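Local coordinates for CheQ (Campylobacter jejuni subsp. jejuni, PDB 6A51), which is a regulator that, like CheP, specifically controls transcription of the core chemotaxis operon cheVAW, at residues Phe23-Ile28 / Gly81-Val86; Ile142-Cys147 / Glu163-Gly168. One frame throughout, in Å; residues are numbered along the deposited sequence.

Contact 1 (Phe23-Ile28 / Gly81-Val86)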
loop_
_atom_site.group_PDB
_atom_site.type_symbol
_atom_site.label_atom_id
_atom_site.label_comp_id
_atom_site.label_asym_id
_atom_site.label_seq_id
_atom_site.Cartn_x
_atom_site.Cartn_y
_atom_site.Cartn_z
ATOM N N PHE A 23 -0.464 -3.883 5.891
ATOM C CA PHE A 23 0.846 -3.636 5.323
ATOM C C PHE A 23 1.386 -4.905 4.680
ATOM O O PHE A 23 1.007 -6.021 5.043
ATOM C CB PHE A 23 1.798 -3.124 6.404
ATOM C CG PHE A 23 1.164 -2.133 7.336
ATOM C CD1 PHE A 23 0.224 -1.219 6.870
ATOM C CD2 PHE A 23 1.492 -2.121 8.677
ATOM C CE1 PHE A 23 -0.378 -0.321 7.724
ATOM C CE2 PHE A 23 0.899 -1.222 9.536
ATOM C CZ PHE A 23 -0.040 -0.323 9.056
ATOM N N LEU A 24 2.269 -4.720 3.697
ATOM C CA LEU A 24 2.828 -5.817 2.923
ATOM C C LEU A 24 4.103 -6.400 3.538
ATOM O O LEU A 24 4.935 -6.952 2.807
ATOM C CB LEU A 24 3.091 -5.337 1.501
ATOM C CG LEU A 24 1.856 -4.997 0.695
ATOM C CD1 LEU A 24 2.249 -4.072 -0.459
ATOM C CD2 LEU A 24 1.208 -6.300 0.174
ATOM N N ASP A 25 4.274 -6.284 4.857
ATOM C CA ASP A 25 5.436 -6.798 5.581
ATOM C C ASP A 25 5.858 -8.190 5.114
ATOM O O ASP A 25 6.998 -8.417 4.692
ATOM C CB ASP A 25 5.112 -6.847 7.079
ATOM C CG ASP A 25 5.219 -5.492 7.771
ATOM O OD1 ASP A 25 4.845 -4.452 7.185
ATOM O OD2 ASP A 25 5.661 -5.482 8.937
ATOM N N HIS A 26 4.929 -9.131 5.193
ATOM C CA HIS A 26 5.169 -10.541 4.950
ATOM C C HIS A 26 5.137 -10.930 3.463
ATOM O O HIS A 26 5.056 -12.124 3.177
ATOM C CB HIS A 26 4.130 -11.358 5.720
ATOM C CG HIS A 26 4.136 -11.095 7.191
ATOM N ND1 HIS A 26 5.304 -10.954 7.911
ATOM C CD2 HIS A 26 3.123 -10.945 8.075
ATOM C CE1 HIS A 26 5.010 -10.725 9.178
ATOM N NE2 HIS A 26 3.693 -10.714 9.304
ATOM N N TYR A 27 5.201 -9.990 2.522
ATOM C CA TYR A 27 5.008 -10.301 1.114
ATOM C C TYR A 27 6.107 -9.680 0.268
ATOM O O TYR A 27 6.704 -8.662 0.630
ATOM C CB TYR A 27 3.657 -9.786 0.585
ATOM C CG TYR A 27 2.441 -10.506 1.117
ATOM C CD1 TYR A 27 1.801 -10.075 2.269
ATOM C CD2 TYR A 27 1.915 -11.604 0.453
ATOM C CE1 TYR A 27 0.669 -10.720 2.750
ATOM C CE2 TYR A 27 0.790 -12.262 0.932
ATOM C CZ TYR A 27 0.165 -11.813 2.075
ATOM O OH TYR A 27 -0.957 -12.478 2.548
ATOM N N ILE A 28 6.339 -10.286 -0.895
ATOM C CA ILE A 28 7.169 -9.688 -1.931
ATOM C C ILE A 28 6.345 -9.586 -3.207
ATOM O O ILE A 28 5.364 -10.305 -3.415
ATOM C CB ILE A 28 8.462 -10.482 -2.198
ATOM C CG1 ILE A 28 8.110 -11.865 -2.739
ATOM C CG2 ILE A 28 9.303 -10.592 -0.930
ATOM C CD1 ILE A 28 9.262 -12.802 -2.764
ATOM N N GLY A 81 12.046 -4.864 0.363
ATOM C CA GLY A 81 11.171 -4.941 1.516
ATOM C C GLY A 81 9.957 -4.041 1.365
ATOM O O GLY A 81 9.969 -3.031 0.658
ATOM N N LEU A 82 8.878 -4.429 2.033
ATOM C CA LEU A 82 7.635 -3.681 1.915
ATOM C C LEU A 82 6.998 -3.440 3.280
ATOM O O LEU A 82 5.776 -3.263 3.358
ATOM C CB LEU A 82 6.665 -4.425 0.984
ATOM C CG LEU A 82 7.098 -4.635 -0.469
ATOM C CD1 LEU A 82 6.345 -5.813 -1.092
ATOM C CD2 LEU A 82 6.846 -3.369 -1.263
ATOM N N ASN A 83 7.789 -3.449 4.354
ATOM C CA ASN A 83 7.256 -3.217 5.693
ATOM C C ASN A 83 6.534 -1.883 5.761
ATOM O O ASN A 83 7.092 -0.848 5.383
ATOM C CB ASN A 83 8.377 -3.261 6.719
ATOM C CG ASN A 83 8.934 -4.660 6.918
ATOM O OD1 ASN A 83 8.297 -5.655 6.565
ATOM N ND2 ASN A 83 10.123 -4.742 7.495
ATOM N N GLY A 84 5.281 -1.918 6.229
ATOM C CA GLY A 84 4.433 -0.746 6.315
ATOM C C GLY A 84 3.845 -0.272 5.004
ATOM O O GLY A 84 3.067 0.696 5.003
ATOM N N PHE A 85 4.178 -0.902 3.884
ATOM C CA PHE A 85 3.701 -0.361 2.624
ATOM C C PHE A 85 2.391 -0.999 2.210
ATOM O O PHE A 85 2.039 -2.106 2.630
ATOM C CB PHE A 85 4.740 -0.535 1.521
ATOM C CG PHE A 85 5.846 0.473 1.592
ATOM C CD1 PHE A 85 6.943 0.255 2.427
ATOM C CD2 PHE A 85 5.778 1.660 0.859
ATOM C CE1 PHE A 85 7.971 1.188 2.506
ATOM C CE2 PHE A 85 6.807 2.606 0.931
ATOM C CZ PHE A 85 7.909 2.365 1.755
ATOM N N VAL A 86 1.655 -0.254 1.390
ATOM C CA VAL A 86 0.494 -0.755 0.672
ATOM C C VAL A 86 0.590 -0.218 -0.749
ATOM O O VAL A 86 1.296 0.756 -1.021
ATOM C CB VAL A 86 -0.840 -0.321 1.317
ATOM C CG1 VAL A 86 -0.848 -0.622 2.800
ATOM C CG2 VAL A 86 -1.087 1.156 1.066
#
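F23-I28 and G81-V86 meet as two beta turns packed against each other in the buried middle of the chain, each leading directly into an edge strand of a different sheet. The type I turn L24-Y27 ends on the first residue of strand 27-29 of a mixed sheet, and the type II turn L82-F85 ends on the first residue of strand 85-87 of an antiparallel one. Two hydrogen bonds join them. L24 N donates to F85 O at 2.8 Å, lying in the plane of that carbonyl, while the nearby F23 CA makes a CA-H...O contact with the same oxygen at 3.3 Å. The second bond uses the D25 carboxylate: its OD1 accepts G84 N at 2.7 Å, nearly along its own C-O bond and with an N-H...O angle of 160°. D25 reaches this amide because its CG stands beside the backbone N (chi1 -79°), which brings the carboxylate to the N83-G84 peptide. There it crosses the N83 side chain at about a right angle, the carboxylate and amide planes 43° apart.

Beyond these bonds, L24 and L82 face one another, with CB to CB 3.7 Å apart. L82 CD1 continues past the turn to lie 3.3 Å from Y27 O, and F124 of the neighbouring strand 122-126 touches both leucines. At the F23 end of the contact, F23 CB lies 3.6 Å from G84 CA, and V86 CG1 approaches the ring at its edge, 4.3 Å from CD1. L127 and Y131 of helix 127-134 also touch F23.

The chemistry divides the work: the two buried leucines supply apolar packing, whereas the carboxylate takes up a turn amide and so fixes the type II turn to its partner. The negative charge of D25 would probably strengthen that bond by polarising the G84 N-H.

Contact 2 (Ile142-Cys147 / Glu163-Gly168); sequences IYIEKC and ESMCVG
K146 crosses M165 and ends at S164, where strands 142-146 and 165-169 run antiparallel. Its CB lies 4.0 Å from S164 O. K146 CG lies 4.0 Å from M165 SD; the bend at chi2 (-82°) then turns CD in to 3.6 Å from that sulfur. CE keeps to the sulfur, and NZ finishes with a hydrogen bond to S164 OG at 3.1 Å. M165, itself folded back, sets its CE 3.5 Å from I144 CG2, and I144, touched by F91 and F130, lies side by side with V167.

On the opposite face, which carries Y143, E145 and C166, the Y143 ring lies over G168, whose CA sits 3.8 Å from the ring centroid in a CH-pi contact. Paired backbone bonds link Y143 with G168 and E145 with C166, and C147 N donates to S164 O beyond them. Here C147 SG is bonded to C166 SG at 2.1 Å, with a C-S-S-C torsion of 102°, adding a covalent tie at the end of the strand pairing. Together these features make a disulfide-braced antiparallel pair, the edge and central strands of a small three-stranded sheet packed against helices 88-95 and 127-134.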
loop_
_atom_site.group_PDB
_atom_site.type_symbol
_atom_site.label_atom_id
_atom_site.label_comp_id
_atom_site.label_asym_id
_atom_site.label_seq_id
_atom_site.Cartn_x
_atom_site.Cartn_y
_atom_site.Cartn_z
ATOM N N ILE A 142 -9.328 5.292 8.066
ATOM C CA ILE A 142 -9.178 6.733 7.907
ATOM C C ILE A 142 -9.715 7.133 6.543
ATOM O O ILE A 142 -9.680 6.356 5.589
ATOM C CB ILE A 142 -7.704 7.168 8.076
ATOM C CG1 ILE A 142 -6.830 6.504 7.017
ATOM C CG2 ILE A 142 -7.186 6.759 9.451
ATOM C CD1 ILE A 142 -5.364 6.881 7.094
ATOM N N TYR A 143 -10.232 8.351 6.448
ATOM C CA TYR A 143 -10.485 8.989 5.169
ATOM C C TYR A 143 -9.788 10.340 5.142
ATOM O O TYR A 143 -9.543 10.952 6.188
ATOM C CB TYR A 143 -11.976 9.190 4.887
ATOM C CG TYR A 143 -12.725 10.122 5.838
ATOM C CD1 TYR A 143 -13.331 9.628 6.991
ATOM C CD2 TYR A 143 -12.862 11.476 5.561
ATOM C CE1 TYR A 143 -14.042 10.451 7.840
ATOM C CE2 TYR A 143 -13.571 12.315 6.412
ATOM C CZ TYR A 143 -14.152 11.797 7.547
ATOM O OH TYR A 143 -14.858 12.616 8.392
ATOM N N ILE A 144 -9.477 10.790 3.926
ATOM C CA ILE A 144 -8.806 12.059 3.677
ATOM C C ILE A 144 -9.717 12.875 2.779
ATOM O O ILE A 144 -10.180 12.386 1.748
ATOM C CB ILE A 144 -7.427 11.873 3.015
ATOM C CG1 ILE A 144 -6.529 10.980 3.859
ATOM C CG2 ILE A 144 -6.742 13.225 2.801
ATOM C CD1 ILE A 144 -5.228 10.598 3.161
ATOM N N GLU A 145 -9.934 14.127 3.143
ATOM C CA GLU A 145 -10.983 14.884 2.496
ATOM C C GLU A 145 -10.652 16.355 2.638
ATOM O O GLU A 145 -10.054 16.766 3.631
ATOM C CB GLU A 145 -12.329 14.580 3.148
ATOM C CG GLU A 145 -13.512 14.518 2.260
ATOM C CD GLU A 145 -14.759 14.195 3.066
ATOM O OE1 GLU A 145 -15.042 14.960 4.023
ATOM O OE2 GLU A 145 -15.432 13.171 2.767
ATOM N N LYS A 146 -11.046 17.139 1.643
ATOM C CA LYS A 146 -11.062 18.579 1.810
ATOM C C LYS A 146 -11.931 18.927 3.008
ATOM O O LYS A 146 -13.076 18.483 3.109
ATOM C CB LYS A 146 -11.594 19.256 0.544
ATOM C CG LYS A 146 -10.721 19.071 -0.691
ATOM C CD LYS A 146 -9.584 20.089 -0.681
ATOM C CE LYS A 146 -8.699 19.975 -1.915
ATOM N NZ LYS A 146 -7.500 20.864 -1.844
ATOM N N CYS A 147 -11.367 19.704 3.933
ATOM C CA CYS A 147 -12.125 20.142 5.101
ATOM C C CYS A 147 -13.407 20.851 4.692
ATOM O O CYS A 147 -14.442 20.720 5.357
ATOM C CB CYS A 147 -11.243 21.050 5.962
ATOM S SG CYS A 147 -9.599 20.316 6.362
ATOM N N GLU A 163 -3.277 22.985 4.576
ATOM C CA GLU A 163 -4.126 24.165 4.434
ATOM C C GLU A 163 -5.580 23.787 4.154
ATOM O O GLU A 163 -6.498 24.417 4.680
ATOM C CB GLU A 163 -3.585 25.053 3.319
ATOM C CG GLU A 163 -3.775 26.524 3.571
ATOM C CD GLU A 163 -2.576 27.357 3.122
ATOM O OE1 GLU A 163 -2.018 28.099 3.977
ATOM O OE2 GLU A 163 -2.195 27.264 1.925
ATOM N N SER A 164 -5.795 22.717 3.383
ATOM C CA SER A 164 -7.120 22.341 2.913
ATOM C C SER A 164 -7.563 20.902 3.214
ATOM O O SER A 164 -8.732 20.589 2.962
ATOM C CB SER A 164 -7.188 22.537 1.394
ATOM O OG SER A 164 -6.199 21.711 0.786
ATOM N N MET A 165 -6.692 20.008 3.693
ATOM C CA MET A 165 -7.066 18.602 3.826
ATOM C C MET A 165 -7.230 18.204 5.285
ATOM O O MET A 165 -6.449 18.613 6.150
ATOM C CB MET A 165 -6.040 17.668 3.174
ATOM C CG MET A 165 -5.799 17.916 1.704
ATOM S SD MET A 165 -7.258 17.639 0.684
ATOM C CE MET A 165 -7.363 15.865 0.589
ATOM N N CYS A 166 -8.235 17.377 5.539
ATOM C CA CYS A 166 -8.562 16.854 6.852
ATOM C C CYS A 166 -8.545 15.332 6.810
ATOM O O CYS A 166 -8.655 14.713 5.744
ATOM C CB CYS A 166 -9.944 17.344 7.314
ATOM S SG CYS A 166 -9.914 19.029 7.947
ATOM N N VAL A 167 -8.445 14.727 7.992
ATOM C CA VAL A 167 -8.525 13.278 8.131
ATOM C C VAL A 167 -9.562 12.931 9.186
ATOM O O VAL A 167 -9.548 13.496 10.289
ATOM C CB VAL A 167 -7.165 12.661 8.495
ATOM C CG1 VAL A 167 -7.321 11.162 8.811
ATOM C CG2 VAL A 167 -6.212 12.872 7.376
ATOM N N GLY A 168 -10.447 11.990 8.854
ATOM C CA GLY A 168 -11.392 11.436 9.795
ATOM C C GLY A 168 -11.216 9.930 9.844
ATOM O O GLY A 168 -10.396 9.367 9.116
#

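How the contacts relate
From the N terminus the chain enters F23-I28, then runs through strands 52-55 and 62-64 and helix 73-77 before G81-V86 returns to close contact 1 over a loop of 52 residues. It continues through helix 88-95, strands 116-119 and 122-126 and helix 127-134 to I142-C147. Only 15 residues, including strand 159-160, separate that segment from E163-G168, which closes contact 2. The two loops lie in series, neither nested nor crossed, with centres 25 Å apart. Contact 1 ties the mixed N-terminal sheet to the central antiparallel one; contact 2 joins the edge strand 142-146 to the central strand 165-169 of the C-terminal sheet. Helix 127-134 bridges them, touching F23 and V86 as well as I142 and I144.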